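Local coordinates for antigen MTB48, Mycobacterial protein (Mycobacterium smegmatis, PDB 4WJ1), which is secreted by the ESX-1 type VII system and probably takes part in DNA conjugation, at least in the recipient strain, this chain being its helical PE-PPE part, at residues D161-Y166 / G211-E216. Residues are numbered along the deposited sequence; the frame is centred on the assembly and turned at random.
Sequences DQWRDY and GRLAQE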
ATOM      1  N   ASP A 161       8.704  -8.141   7.059  1.00 31.43           N
ATOM      2  CA  ASP A 161       9.832  -7.921   6.166  1.00 27.31           C
ATOM      3  C   ASP A 161       9.366  -7.561   4.756  1.00 31.87           C
ATOM      4  O   ASP A 161       9.949  -6.694   4.101  1.00 34.25           O
ATOM      5  CB  ASP A 161      10.722  -9.166   6.106  1.00 32.00           C
ATOM      6  CG  ASP A 161      11.429  -9.460   7.422  1.00 35.54           C
ATOM      7  OD1 ASP A 161      11.444  -8.597   8.318  1.00 41.64           O
ATOM      8  OD2 ASP A 161      11.988 -10.565   7.551  1.00 49.08           O
ATOM      9  N   GLN A 162       8.318  -8.229   4.280  1.00 25.63           N
ATOM     10  CA  GLN A 162       7.876  -8.013   2.913  1.00 29.49           C
ATOM     11  C   GLN A 162       7.324  -6.605   2.699  1.00 33.18           C
ATOM     12  O   GLN A 162       7.548  -5.989   1.666  1.00 31.91           O
ATOM     13  CB  GLN A 162       6.812  -9.031   2.530  1.00 31.44           C
ATOM     14  CG  GLN A 162       7.306 -10.438   2.347  1.00 31.43           C
ATOM     15  CD  GLN A 162       6.226 -11.315   1.797  1.00 37.34           C
ATOM     16  OE1 GLN A 162       6.177 -11.548   0.604  1.00 39.73           O
ATOM     17  NE2 GLN A 162       5.330 -11.792   2.666  1.00 52.02           N
ATOM     18  N   TRP A 163       6.587  -6.115   3.684  1.00 30.56           N
ATOM     19  CA  TRP A 163       5.997  -4.808   3.589  1.00 29.51           C
ATOM     20  C   TRP A 163       7.083  -3.765   3.714  1.00 36.70           C
ATOM     21  O   TRP A 163       7.136  -2.820   2.919  1.00 37.39           O
ATOM     22  CB  TRP A 163       4.911  -4.624   4.640  1.00 26.01           C
ATOM     23  CG  TRP A 163       3.627  -5.169   4.134  1.00 25.92           C
ATOM     24  CD1 TRP A 163       3.045  -6.368   4.457  1.00 29.46           C
ATOM     25  CD2 TRP A 163       2.765  -4.559   3.163  1.00 34.06           C
ATOM     26  NE1 TRP A 163       1.863  -6.528   3.764  1.00 31.18           N
ATOM     27  CE2 TRP A 163       1.674  -5.430   2.961  1.00 31.69           C
ATOM     28  CE3 TRP A 163       2.806  -3.353   2.455  1.00 30.28           C
ATOM     29  CZ2 TRP A 163       0.645  -5.137   2.081  1.00 31.81           C
ATOM     30  CZ3 TRP A 163       1.782  -3.065   1.586  1.00 32.67           C
ATOM     31  CH2 TRP A 163       0.715  -3.948   1.404  1.00 30.49           C
ATOM     32  N   ARG A 164       7.969  -3.951   4.681  1.00 32.71           N
ATOM     33  CA  ARG A 164       9.072  -3.022   4.861  1.00 36.02           C
ATOM     34  C   ARG A 164       9.848  -2.849   3.564  1.00 39.38           C
ATOM     35  O   ARG A 164      10.211  -1.737   3.184  1.00 40.79           O
ATOM     36  CB  ARG A 164      10.007  -3.502   5.959  1.00 29.74           C
ATOM     37  CG  ARG A 164      11.214  -2.615   6.184  1.00 33.22           C
ATOM     38  CD  ARG A 164      12.265  -3.359   6.991  1.00 42.08           C
ATOM     39  NE  ARG A 164      12.804  -4.469   6.214  1.00 50.41           N
ATOM     40  CZ  ARG A 164      13.198  -5.631   6.727  1.00 49.93           C
ATOM     41  NH1 ARG A 164      13.121  -5.840   8.037  1.00 48.70           N
ATOM     42  NH2 ARG A 164      13.664  -6.584   5.922  1.00 45.69           N
ATOM     43  N   ASP A 165      10.068  -3.951   2.863  1.00 34.80           N
ATOM     44  CA  ASP A 165      10.925  -3.906   1.694  1.00 34.20           C
ATOM     45  C   ASP A 165      10.212  -3.453   0.461  1.00 33.32           C
ATOM     46  O   ASP A 165      10.846  -3.166  -0.555  1.00 36.67           O
ATOM     47  CB  ASP A 165      11.530  -5.262   1.450  1.00 34.11           C
ATOM     48  CG  ASP A 165      12.518  -5.633   2.513  1.00 39.71           C
ATOM     49  OD1 ASP A 165      13.109  -4.748   3.166  1.00 52.89           O
ATOM     50  OD2 ASP A 165      12.714  -6.822   2.685  1.00 39.28           O
ATOM     51  N   TYR A 166       8.891  -3.385   0.547  1.00 30.38           N
ATOM     52  CA  TYR A 166       8.093  -2.934  -0.578  1.00 28.54           C
ATOM     53  C   TYR A 166       8.110  -1.412  -0.658  1.00 32.70           C
ATOM     54  O   TYR A 166       7.811  -0.835  -1.697  1.00 33.85           O
ATOM     55  CB  TYR A 166       6.666  -3.436  -0.451  1.00 27.21           C
ATOM     56  CG  TYR A 166       5.920  -3.467  -1.760  1.00 29.31           C
ATOM     57  CD1 TYR A 166       6.451  -4.131  -2.861  1.00 31.67           C
ATOM     58  CD2 TYR A 166       4.679  -2.852  -1.896  1.00 27.21           C
ATOM     59  CE1 TYR A 166       5.773  -4.173  -4.058  1.00 31.51           C
ATOM     60  CE2 TYR A 166       3.991  -2.902  -3.088  1.00 30.21           C
ATOM     61  CZ  TYR A 166       4.544  -3.565  -4.162  1.00 29.99           C
ATOM     62  OH  TYR A 166       3.871  -3.631  -5.351  1.00 31.83           O
ATOM     63  N   GLY A 211       6.091   1.404   4.982  1.00 32.13           N
ATOM     64  CA  GLY A 211       6.952   1.516   6.142  1.00 29.86           C
ATOM     65  C   GLY A 211       6.131   1.486   7.425  1.00 36.58           C
ATOM     66  O   GLY A 211       6.483   0.808   8.389  1.00 45.54           O
ATOM     67  N   ARG A 212       5.017   2.206   7.426  1.00 35.74           N
ATOM     68  CA  ARG A 212       4.177   2.283   8.609  1.00 38.59           C
ATOM     69  C   ARG A 212       3.530   0.934   8.933  1.00 34.34           C
ATOM     70  O   ARG A 212       3.381   0.587  10.102  1.00 34.25           O
ATOM     71  CB  ARG A 212       3.100   3.371   8.439  1.00 30.43           C
ATOM     72  CG  ARG A 212       3.679   4.794   8.352  1.00 50.14           C
ATOM     73  CD  ARG A 212       2.603   5.895   8.307  1.00 56.59           C
ATOM     74  NE  ARG A 212       1.716   5.802   9.463  1.00 70.70           N
ATOM     75  CZ  ARG A 212       0.385   5.789   9.403  1.00 75.85           C
ATOM     76  NH1 ARG A 212      -0.240   5.889   8.229  1.00 76.30           N
ATOM     77  NH2 ARG A 212      -0.325   5.687  10.527  1.00 68.27           N
ATOM     78  N   LEU A 213       3.141   0.174   7.914  1.00 29.51           N
ATOM     79  CA  LEU A 213       2.519  -1.120   8.178  1.00 36.98           C
ATOM     80  C   LEU A 213       3.572  -2.060   8.786  1.00 35.38           C
ATOM     81  O   LEU A 213       3.308  -2.761   9.759  1.00 35.17           O
ATOM     82  CB  LEU A 213       1.912  -1.710   6.904  1.00 32.93           C
ATOM     83  CG  LEU A 213       1.348  -3.126   7.034  1.00 33.48           C
ATOM     84  CD1 LEU A 213       0.390  -3.205   8.201  1.00 28.04           C
ATOM     85  CD2 LEU A 213       0.673  -3.574   5.733  1.00 27.13           C
ATOM     86  N   ALA A 214       4.782  -2.020   8.240  1.00 29.98           N
ATOM     87  CA  ALA A 214       5.867  -2.809   8.776  1.00 33.24           C
ATOM     88  C   ALA A 214       6.151  -2.441  10.234  1.00 37.14           C
ATOM     89  O   ALA A 214       6.395  -3.314  11.055  1.00 40.46           O
ATOM     90  CB  ALA A 214       7.119  -2.647   7.915  1.00 29.62           C
ATOM     91  N   GLN A 215       6.103  -1.158  10.569  1.00 41.54           N
ATOM     92  CA  GLN A 215       6.346  -0.758  11.951  1.00 41.60           C
ATOM     93  C   GLN A 215       5.252  -1.318  12.851  1.00 40.58           C
ATOM     94  O   GLN A 215       5.532  -1.811  13.945  1.00 41.79           O
ATOM     95  CB  GLN A 215       6.427   0.766  12.091  1.00 37.12           C
ATOM     96  CG  GLN A 215       7.711   1.380  11.518  1.00 59.64           C
ATOM     97  CD  GLN A 215       7.729   2.924  11.571  1.00 77.59           C
ATOM     98  OE1 GLN A 215       6.711   3.591  11.322  1.00 75.03           O
ATOM     99  NE2 GLN A 215       8.897   3.488  11.884  1.00 79.18           N
ATOM    100  N   GLU A 216       4.009  -1.257  12.382  1.00 29.53           N
ATOM    101  CA  GLU A 216       2.896  -1.807  13.139  1.00 33.97           C
ATOM    102  C   GLU A 216       3.090  -3.312  13.341  1.00 38.55           C
ATOM    103  O   GLU A 216       2.900  -3.825  14.441  1.00 38.15           O
ATOM    104  CB  GLU A 216       1.570  -1.513  12.438  1.00 41.25           C
ATOM    105  CG  GLU A 216       1.224  -0.012  12.321  1.00 49.08           C
ATOM    106  CD  GLU A 216       1.379   0.733  13.649  1.00 66.11           C
ATOM    107  OE1 GLU A 216       0.398   0.795  14.414  1.00 74.25           O
ATOM    108  OE2 GLU A 216       2.479   1.259  13.931  1.00 71.39           O
TER
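Leu213 sets one methyl, CD2, squarely over the five-membered ring of Trp163, a CH-pi contact in which CD2 lies 3.5 Å from the ring centroid and only 12° off the ring normal. Leucine suits the place because it is apolar and long enough to span the gap between the helices, and its forked end lays one methyl on the ring; with CG anti to the backbone N (chi1 174°) and chi2 at 52°, CD2 is the methyl turned to the indole. The broad, buried indole offers a face wide enough to receive it.

Beside this pair the backbones come close, the CA atoms of Arg164 and Ala214 standing 5.1 Å apart. Here alanine's small size matters: its CB packs 3.6 Å from Arg164 CB, and the helix axes can approach to 7.6 Å.

The charged interactions stay within one helix. From its apolar base the Arg164 chain bends at chi3, and NE donates in the guanidinium plane to Asp165 OD1 at 3.1 Å, while NH1 forms a salt bridge with Asp161 OD1, so the guanidinium is held along its own helix, on the exposed side of the contact.

The contact joins helix 154-178 to helix 187-230, within the PPE domain, nearly antiparallel at 155°. Helix 40-96 packs against both side chains, with Ala53 and Phe60 touching Trp163 and Leu49 touching Leu213.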